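Local coordinates for protein oligopeptide ABC transporter OppAIV (Borrelia burgdorferi B31, PDB 4GL8) that probably binds oligopeptides outside the cytoplasmic membrane and hands them to an ABC transporter for uptake, as OppA-type binding proteins do, at residues A[76-82]-A[93-99]; A[113-117]-A[149-155]. All coordinates share one frame; numbering follows the deposited sequence.

Contact 1 (A[76-82]-A[93-99])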
ATOM      1  N   PRO A  76      14.694 -14.621  -3.818  1.00 24.04           N
ATOM      2  CA  PRO A  76      15.589 -14.633  -2.671  1.00 23.74           C
ATOM      3  C   PRO A  76      16.061 -13.228  -2.414  1.00 23.12           C
ATOM      4  O   PRO A  76      16.257 -12.465  -3.355  1.00 22.15           O
ATOM      5  CB  PRO A  76      16.754 -15.529  -3.126  1.00 25.09           C
ATOM      6  CG  PRO A  76      16.147 -16.444  -4.138  1.00 25.91           C
ATOM      7  CD  PRO A  76      15.112 -15.596  -4.850  1.00 25.31           C
ATOM      8  N   GLY A  77      16.174 -12.886  -1.137  1.00 22.37           N
ATOM      9  CA  GLY A  77      16.710 -11.608  -0.698  1.00 21.89           C
ATOM     10  C   GLY A  77      17.825 -11.885   0.288  1.00 21.86           C
ATOM     11  O   GLY A  77      18.832 -12.474  -0.078  1.00 21.86           O
ATOM     12  N   LEU A  78      17.642 -11.515   1.554  1.00 21.02           N
ATOM     13  CA  LEU A  78      18.681 -11.824   2.555  1.00 21.26           C
ATOM     14  C   LEU A  78      18.889 -13.335   2.642  1.00 21.62           C
ATOM     15  O   LEU A  78      20.017 -13.807   2.714  1.00 21.76           O
ATOM     16  CB  LEU A  78      18.332 -11.234   3.922  1.00 20.54           C
ATOM     17  CG  LEU A  78      18.265  -9.714   4.041  1.00 20.03           C
ATOM     18  CD1 LEU A  78      17.565  -9.317   5.326  1.00 19.81           C
ATOM     19  CD2 LEU A  78      19.671  -9.158   4.037  1.00 20.67           C
ATOM     20  N   ALA A  79      17.780 -14.062   2.560  1.00 22.17           N
ATOM     21  CA  ALA A  79      17.756 -15.516   2.477  1.00 23.14           C
ATOM     22  C   ALA A  79      17.960 -15.985   1.044  1.00 24.36           C
ATOM     23  O   ALA A  79      17.225 -15.570   0.140  1.00 23.68           O
ATOM     24  CB  ALA A  79      16.412 -16.040   2.969  1.00 22.67           C
ATOM     25  N   LYS A  80      18.953 -16.851   0.849  1.00 25.50           N
ATOM     26  CA  LYS A  80      19.171 -17.510  -0.430  1.00 26.98           C
ATOM     27  C   LYS A  80      18.252 -18.716  -0.652  1.00 26.93           C
ATOM     28  O   LYS A  80      18.028 -19.087  -1.781  1.00 27.02           O
ATOM     29  CB  LYS A  80      20.624 -17.925  -0.611  1.00 29.04           C
ATOM     30  CG  LYS A  80      21.087 -19.017   0.319  1.00 31.15           C
ATOM     31  CD  LYS A  80      22.590 -19.234   0.199  1.00 33.81           C
ATOM     32  CE  LYS A  80      23.013 -20.342   1.157  1.00 37.00           C
ATOM     33  NZ  LYS A  80      24.462 -20.670   1.012  1.00 40.08           N
ATOM     34  N   SER A  81      17.714 -19.300   0.418  1.00 26.43           N
ATOM     35  CA  SER A  81      16.761 -20.388   0.305  1.00 26.47           C
ATOM     36  C   SER A  81      16.043 -20.601   1.636  1.00 26.17           C
ATOM     37  O   SER A  81      16.385 -20.007   2.667  1.00 24.13           O
ATOM     38  CB  SER A  81      17.477 -21.683  -0.100  1.00 27.33           C
ATOM     39  OG  SER A  81      18.459 -22.014   0.865  1.00 27.39           O
ATOM     40  N   TRP A  82      15.044 -21.464   1.602  1.00 26.40           N
ATOM     41  CA  TRP A  82      14.225 -21.664   2.769  1.00 26.74           C
ATOM     42  C   TRP A  82      13.610 -23.038   2.705  1.00 27.75           C
ATOM     43  O   TRP A  82      13.476 -23.603   1.628  1.00 25.75           O
ATOM     44  CB  TRP A  82      13.131 -20.573   2.857  1.00 26.97           C
ATOM     45  CG  TRP A  82      12.356 -20.399   1.580  1.00 27.49           C
ATOM     46  CD1 TRP A  82      11.231 -21.054   1.227  1.00 27.40           C
ATOM     47  CD2 TRP A  82      12.686 -19.548   0.475  1.00 27.85           C
ATOM     48  NE1 TRP A  82      10.832 -20.677  -0.012  1.00 27.45           N
ATOM     49  CE2 TRP A  82      11.702 -19.744  -0.501  1.00 28.10           C
ATOM     50  CE3 TRP A  82      13.725 -18.645   0.218  1.00 29.14           C
ATOM     51  CZ2 TRP A  82      11.702 -19.059  -1.727  1.00 28.79           C
ATOM     52  CZ3 TRP A  82      13.736 -17.962  -1.013  1.00 28.66           C
ATOM     53  CH2 TRP A  82      12.724 -18.173  -1.960  1.00 28.67           C
ATOM     54  N   PHE A  93      14.721 -19.956   7.120  1.00 21.93           N
ATOM     55  CA  PHE A  93      15.457 -19.190   6.125  1.00 21.47           C
ATOM     56  C   PHE A  93      16.978 -19.322   6.329  1.00 22.06           C
ATOM     57  O   PHE A  93      17.500 -19.153   7.439  1.00 21.40           O
ATOM     58  CB  PHE A  93      15.008 -17.718   6.188  1.00 20.17           C
ATOM     59  CG  PHE A  93      13.556 -17.542   5.917  1.00 19.14           C
ATOM     60  CD1 PHE A  93      13.085 -17.479   4.605  1.00 18.90           C
ATOM     61  CD2 PHE A  93      12.641 -17.526   6.950  1.00 18.73           C
ATOM     62  CE1 PHE A  93      11.740 -17.384   4.341  1.00 18.47           C
ATOM     63  CE2 PHE A  93      11.276 -17.405   6.690  1.00 18.21           C
ATOM     64  CZ  PHE A  93      10.827 -17.360   5.390  1.00 18.12           C
ATOM     65  N   HIS A  94      17.672 -19.640   5.237  1.00 22.69           N
ATOM     66  CA  HIS A  94      19.139 -19.766   5.231  1.00 23.48           C
ATOM     67  C   HIS A  94      19.703 -18.503   4.614  1.00 23.15           C
ATOM     68  O   HIS A  94      19.471 -18.236   3.432  1.00 21.92           O
ATOM     69  CB  HIS A  94      19.558 -21.002   4.431  1.00 24.55           C
ATOM     70  CG  HIS A  94      18.865 -22.240   4.877  1.00 25.19           C
ATOM     71  ND1 HIS A  94      19.262 -22.946   6.003  1.00 26.09           N
ATOM     72  CD2 HIS A  94      17.772 -22.872   4.394  1.00 25.35           C
ATOM     73  CE1 HIS A  94      18.446 -23.976   6.177  1.00 26.29           C
ATOM     74  NE2 HIS A  94      17.529 -23.950   5.220  1.00 26.39           N
ATOM     75  N   LEU A  95      20.378 -17.700   5.434  1.00 23.32           N
ATOM     76  CA  LEU A  95      20.897 -16.412   4.977  1.00 24.01           C
ATOM     77  C   LEU A  95      22.101 -16.648   4.052  1.00 25.09           C
ATOM     78  O   LEU A  95      22.859 -17.607   4.244  1.00 25.19           O
ATOM     79  CB  LEU A  95      21.284 -15.513   6.179  1.00 24.32           C
ATOM     80  CG  LEU A  95      20.177 -15.215   7.199  1.00 24.68           C
ATOM     81  CD1 LEU A  95      20.639 -14.273   8.302  1.00 25.26           C
ATOM     82  CD2 LEU A  95      18.899 -14.683   6.555  1.00 23.72           C
ATOM     83  N   ARG A  96      22.260 -15.801   3.031  1.00 25.08           N
ATOM     84  CA  ARG A  96      23.487 -15.833   2.223  1.00 26.08           C
ATOM     85  C   ARG A  96      24.695 -15.386   3.058  1.00 27.55           C
ATOM     86  O   ARG A  96      24.537 -14.746   4.094  1.00 26.78           O
ATOM     87  CB  ARG A  96      23.366 -14.993   0.956  1.00 25.51           C
ATOM     88  CG  ARG A  96      23.060 -13.532   1.198  1.00 24.51           C
ATOM     89  CD  ARG A  96      22.807 -12.819  -0.125  1.00 24.72           C
ATOM     90  NE  ARG A  96      21.495 -13.126  -0.677  1.00 23.79           N
ATOM     91  CZ  ARG A  96      21.260 -13.869  -1.746  1.00 24.03           C
ATOM     92  NH1 ARG A  96      22.260 -14.387  -2.440  1.00 25.23           N
ATOM     93  NH2 ARG A  96      19.999 -14.065  -2.159  1.00 23.42           N
ATOM     94  N   ASP A  97      25.884 -15.773   2.595  1.00 29.77           N
ATOM     95  CA  ASP A  97      27.158 -15.421   3.227  1.00 32.22           C
ATOM     96  C   ASP A  97      27.509 -13.950   3.117  1.00 31.52           C
ATOM     97  O   ASP A  97      27.135 -13.287   2.157  1.00 31.14           O
ATOM     98  CB  ASP A  97      28.300 -16.215   2.577  1.00 34.48           C
ATOM     99  CG  ASP A  97      28.137 -17.707   2.746  1.00 36.16           C
ATOM    100  OD1 ASP A  97      27.440 -18.132   3.697  1.00 38.31           O
ATOM    101  OD2 ASP A  97      28.702 -18.470   1.937  1.00 39.09           O
ATOM    102  N   ASN A  98      28.256 -13.469   4.107  1.00 33.18           N
ATOM    103  CA  ASN A  98      28.869 -12.133   4.088  1.00 33.26           C
ATOM    104  C   ASN A  98      27.873 -10.989   4.022  1.00 31.37           C
ATOM    105  O   ASN A  98      28.166  -9.948   3.449  1.00 32.88           O
ATOM    106  CB  ASN A  98      29.861 -12.029   2.922  1.00 35.36           C
ATOM    107  CG  ASN A  98      30.905 -13.143   2.946  1.00 37.41           C
ATOM    108  OD1 ASN A  98      31.381 -13.541   4.010  1.00 38.49           O
ATOM    109  ND2 ASN A  98      31.255 -13.657   1.770  1.00 38.43           N
ATOM    110  N   LEU A  99      26.693 -11.174   4.603  1.00 29.31           N
ATOM    111  CA  LEU A  99      25.706 -10.102   4.635  1.00 27.53           C
ATOM    112  C   LEU A  99      26.176  -9.024   5.577  1.00 26.41           C
ATOM    113  O   LEU A  99      26.455  -9.302   6.725  1.00 27.52           O
ATOM    114  CB  LEU A  99      24.352 -10.611   5.111  1.00 26.84           C
ATOM    115  CG  LEU A  99      23.546 -11.444   4.113  1.00 27.90           C
ATOM    116  CD1 LEU A  99      22.299 -12.000   4.790  1.00 27.55           C
ATOM    117  CD2 LEU A  99      23.172 -10.631   2.870  1.00 28.54           C
TER
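R96 reaches back across the beta hairpin formed by strands 74-84 and 90-95 and holds the backbone of G77 through its guanidinium group. NE and NH2 both donate to the one carbonyl oxygen, G77 O, at 2.8 Å from NE and 2.9 Å from NH2, and that oxygen lies in the guanidinium plane. CG stands between the backbone N and the carbonyl carbon (chi1 59°), and a bend at chi3 (76°) brings the NE and NH2 edge to G77 O. CA and CB of K80 lie over one face of the guanidinium, CB toward the rim; P76 CB sits at its edge, and Y229 adds a cation-pi contact.

The pairing is antiparallel, with A79 opposite L95, S81 opposite H94 and W82 opposite F93; the register slips by one residue between A79 and S81, a beta bulge at the corner where the chain turns at K80. Backbone bonds from R96 N to L78 O and from H94 N to S81 O flank the bulge, and K80 N to H94 O bonds within it.

W82 and F93 share one face of the sheet. Their rings are inclined by 45°, and the closest touch is made by the methylene, W82 CB to F93 CD1 at 3.6 Å; L174 of helix 173-176 packs on both side chains. The other face carries S81 and H94, whose NE2 is bonded to D83. Beyond the strand, L99 folds back on L78, with L99 CD1 at 3.9 Å from L78 CD2 and 3.6 Å from L78 O.

Contact 2 (A[113-117]-A[149-155])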
ATOM      1  N   ARG A 113      16.118 -10.925  14.302  1.00 21.35           N
ATOM      2  CA  ARG A 113      15.222 -11.200  15.385  1.00 22.02           C
ATOM      3  C   ARG A 113      14.990  -9.974  16.291  1.00 21.54           C
ATOM      4  O   ARG A 113      13.868  -9.680  16.674  1.00 21.85           O
ATOM      5  CB  ARG A 113      15.788 -12.354  16.174  1.00 23.84           C
ATOM      6  CG  ARG A 113      14.887 -12.771  17.300  1.00 25.49           C
ATOM      7  CD  ARG A 113      15.476 -13.882  18.117  1.00 28.12           C
ATOM      8  NE  ARG A 113      14.826 -13.726  19.387  1.00 31.72           N
ATOM      9  CZ  ARG A 113      15.316 -13.076  20.430  1.00 30.80           C
ATOM     10  NH1 ARG A 113      16.546 -12.581  20.463  1.00 30.97           N
ATOM     11  NH2 ARG A 113      14.544 -12.978  21.468  1.00 31.90           N
ATOM     12  N   LYS A 114      16.058  -9.282  16.637  1.00 21.46           N
ATOM     13  CA  LYS A 114      16.005  -8.035  17.423  1.00 21.45           C
ATOM     14  C   LYS A 114      15.194  -6.933  16.697  1.00 20.41           C
ATOM     15  O   LYS A 114      14.460  -6.142  17.320  1.00 19.95           O
ATOM     16  CB  LYS A 114      17.449  -7.564  17.711  1.00 22.32           C
ATOM     17  N   SER A 115      15.293  -6.915  15.369  1.00 19.01           N
ATOM     18  CA  SER A 115      14.468  -6.053  14.553  1.00 18.58           C
ATOM     19  C   SER A 115      12.968  -6.350  14.717  1.00 18.32           C
ATOM     20  O   SER A 115      12.139  -5.430  14.954  1.00 18.21           O
ATOM     21  CB  SER A 115      14.874  -6.187  13.091  1.00 18.66           C
ATOM     22  OG  SER A 115      14.004  -5.426  12.292  1.00 18.99           O
ATOM     23  N   TYR A 116      12.602  -7.626  14.633  1.00 18.17           N
ATOM     24  CA  TYR A 116      11.205  -8.009  14.873  1.00 18.21           C
ATOM     25  C   TYR A 116      10.746  -7.672  16.256  1.00 18.61           C
ATOM     26  O   TYR A 116       9.601  -7.234  16.419  1.00 17.84           O
ATOM     27  CB  TYR A 116      10.920  -9.470  14.557  1.00 18.09           C
ATOM     28  CG  TYR A 116      10.847  -9.701  13.072  1.00 18.11           C
ATOM     29  CD1 TYR A 116       9.787  -9.200  12.319  1.00 18.45           C
ATOM     30  CD2 TYR A 116      11.828 -10.407  12.411  1.00 17.81           C
ATOM     31  CE1 TYR A 116       9.722  -9.410  10.937  1.00 18.29           C
ATOM     32  CE2 TYR A 116      11.761 -10.619  11.043  1.00 17.97           C
ATOM     33  CZ  TYR A 116      10.712 -10.127  10.316  1.00 18.00           C
ATOM     34  OH  TYR A 116      10.662 -10.356   8.954  1.00 18.89           O
ATOM     35  N   LEU A 117      11.638  -7.789  17.235  1.00 19.64           N
ATOM     36  CA  LEU A 117      11.271  -7.372  18.595  1.00 21.25           C
ATOM     37  C   LEU A 117      10.892  -5.885  18.710  1.00 21.31           C
ATOM     38  O   LEU A 117       9.963  -5.543  19.439  1.00 22.19           O
ATOM     39  CB  LEU A 117      12.364  -7.708  19.609  1.00 22.38           C
ATOM     40  CG  LEU A 117      12.739  -9.178  19.832  1.00 22.91           C
ATOM     41  CD1 LEU A 117      13.828  -9.212  20.883  1.00 23.94           C
ATOM     42  CD2 LEU A 117      11.587 -10.047  20.266  1.00 23.49           C
ATOM     43  N   GLU A 149       9.735 -13.404  25.439  1.00 32.28           N
ATOM     44  CA  GLU A 149      10.523 -13.252  24.220  1.00 32.66           C
ATOM     45  C   GLU A 149      10.969 -14.612  23.628  1.00 32.71           C
ATOM     46  O   GLU A 149      10.960 -14.803  22.424  1.00 32.05           O
ATOM     47  CB  GLU A 149      11.752 -12.423  24.575  1.00 34.42           C
ATOM     48  CG  GLU A 149      12.402 -11.682  23.451  1.00 35.27           C
ATOM     49  CD  GLU A 149      13.729 -11.048  23.863  1.00 36.30           C
ATOM     50  OE1 GLU A 149      14.794 -11.564  23.452  1.00 33.70           O
ATOM     51  OE2 GLU A 149      13.699 -10.031  24.594  1.00 38.82           O
ATOM     52  N   SER A 150      11.330 -15.560  24.488  1.00 32.82           N
ATOM     53  CA  SER A 150      11.794 -16.882  24.045  1.00 33.77           C
ATOM     54  C   SER A 150      10.676 -17.761  23.401  1.00 32.03           C
ATOM     55  O   SER A 150      10.983 -18.649  22.607  1.00 30.83           O
ATOM     56  CB  SER A 150      12.457 -17.636  25.212  1.00 33.27           C
ATOM     57  OG  SER A 150      11.467 -18.265  26.016  1.00 33.68           O
ATOM     58  N   GLU A 151       9.415 -17.491  23.761  1.00 31.57           N
ATOM     59  CA  GLU A 151       8.235 -18.190  23.224  1.00 30.91           C
ATOM     60  C   GLU A 151       7.692 -17.601  21.919  1.00 29.50           C
ATOM     61  O   GLU A 151       6.719 -18.118  21.366  1.00 29.54           O
ATOM     62  CB  GLU A 151       7.098 -18.151  24.239  1.00 30.97           C
ATOM     63  N   LEU A 152       8.286 -16.504  21.453  1.00 27.98           N
ATOM     64  CA  LEU A 152       7.869 -15.860  20.213  1.00 27.12           C
ATOM     65  C   LEU A 152       8.343 -16.709  19.054  1.00 25.54           C
ATOM     66  O   LEU A 152       9.462 -17.215  19.076  1.00 25.78           O
ATOM     67  CB  LEU A 152       8.480 -14.447  20.114  1.00 27.66           C
ATOM     68  CG  LEU A 152       8.266 -13.664  18.823  1.00 27.80           C
ATOM     69  CD1 LEU A 152       6.813 -13.243  18.617  1.00 27.26           C
ATOM     70  CD2 LEU A 152       9.149 -12.434  18.835  1.00 28.83           C
ATOM     71  N   GLY A 153       7.513 -16.843  18.028  1.00 23.60           N
ATOM     72  CA  GLY A 153       7.849 -17.660  16.878  1.00 22.09           C
ATOM     73  C   GLY A 153       8.857 -17.102  15.897  1.00 21.42           C
ATOM     74  O   GLY A 153       8.668 -17.190  14.686  1.00 20.92           O
ATOM     75  N   ILE A 154       9.944 -16.542  16.410  1.00 21.89           N
ATOM     76  CA  ILE A 154      11.034 -16.005  15.580  1.00 22.47           C
ATOM     77  C   ILE A 154      12.285 -16.408  16.332  1.00 23.38           C
ATOM     78  O   ILE A 154      12.439 -16.042  17.502  1.00 24.57           O
ATOM     79  CB  ILE A 154      10.963 -14.463  15.444  1.00 22.49           C
ATOM     80  CG1 ILE A 154       9.620 -14.027  14.854  1.00 21.75           C
ATOM     81  CG2 ILE A 154      12.067 -13.914  14.544  1.00 22.59           C
ATOM     82  CD1 ILE A 154       9.447 -12.518  14.746  1.00 21.40           C
ATOM     83  N   LYS A 155      13.143 -17.216  15.717  1.00 23.13           N
ATOM     84  CA  LYS A 155      14.320 -17.690  16.419  1.00 23.50           C
ATOM     85  C   LYS A 155      15.550 -17.639  15.542  1.00 23.03           C
ATOM     86  O   LYS A 155      15.472 -17.877  14.348  1.00 24.37           O
ATOM     87  CB  LYS A 155      14.110 -19.123  16.899  1.00 24.36           C
ATOM     88  CG  LYS A 155      13.085 -19.280  18.003  1.00 24.71           C
ATOM     89  CD  LYS A 155      12.888 -20.761  18.254  1.00 25.65           C
ATOM     90  CE  LYS A 155      11.992 -21.030  19.443  1.00 25.67           C
ATOM     91  NZ  LYS A 155      11.962 -22.486  19.711  1.00 25.84           N
TER
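This is a helix-to-loop packing contact with a salt bridge at its outer side: one flank of helix 109-119 rests on E149 of the 3-10 turn 149-151, on L152 and on I154, the first residue of strand 154-158, an outermost strand of the five-stranded antiparallel sheet. I154 and Y116 meet in its buried part. I154 CD1 presses on the root of the tyrosine, 3.4 Å from Y116 CB and 3.6 Å from Y116 CG, and the two side chains cross at about a right angle. With CG1 beside its backbone N (chi1 -58°), the isoleucine sends CD1 to the tyrosine while CG2 faces the aliphatic part of R113, 4.1 Å from R113 CG.

One helical turn on from R113, L117 CD2 lies against both L152 CD2 and E149 CG, 3.7 Å from each, the two leucines running past each other in opposite directions. L117 CD1 meets the carboxylate carbon, E149 CD, at 3.5 Å. Y142 of helix 139-143 touches both L117 and E149.

R113 leaves the helix with CG anti to its N (chi1 -177°) and remains extended as far as NE, which carries the guanidinium past I154 to the glutamate. NH2 is paired with E149 OE1, and the guanidinium and carboxylate planes are 36° apart; the modelled separation is too short to be taken literally. NH1 has a second salt-bridge partner, E110. The cation would be expected to offset both carboxylates and favour the ionised form of E149, and the pairing ties the helix to the 3-10 turn.

Contacts 1 and 2 follow one another along the chain: the hairpin contact is complete before helix 109-119 begins. Their centres are about 18 Å apart and their nearest atoms about 7 Å, so they do not touch directly. The antiparallel sheet relates them, since strand 161-165 lies between strand 90-95 of contact 1 and strand 154-158 of contact 2. F93 pairs through its backbone with L162, and K155 with E163. I64 and L177 each touch both F93 of contact 1 and Y116 of contact 2, bridging the two apolar regions. Both contacts lie well out from the middle of the chain, their centres about 26 and 25 Å from its centre.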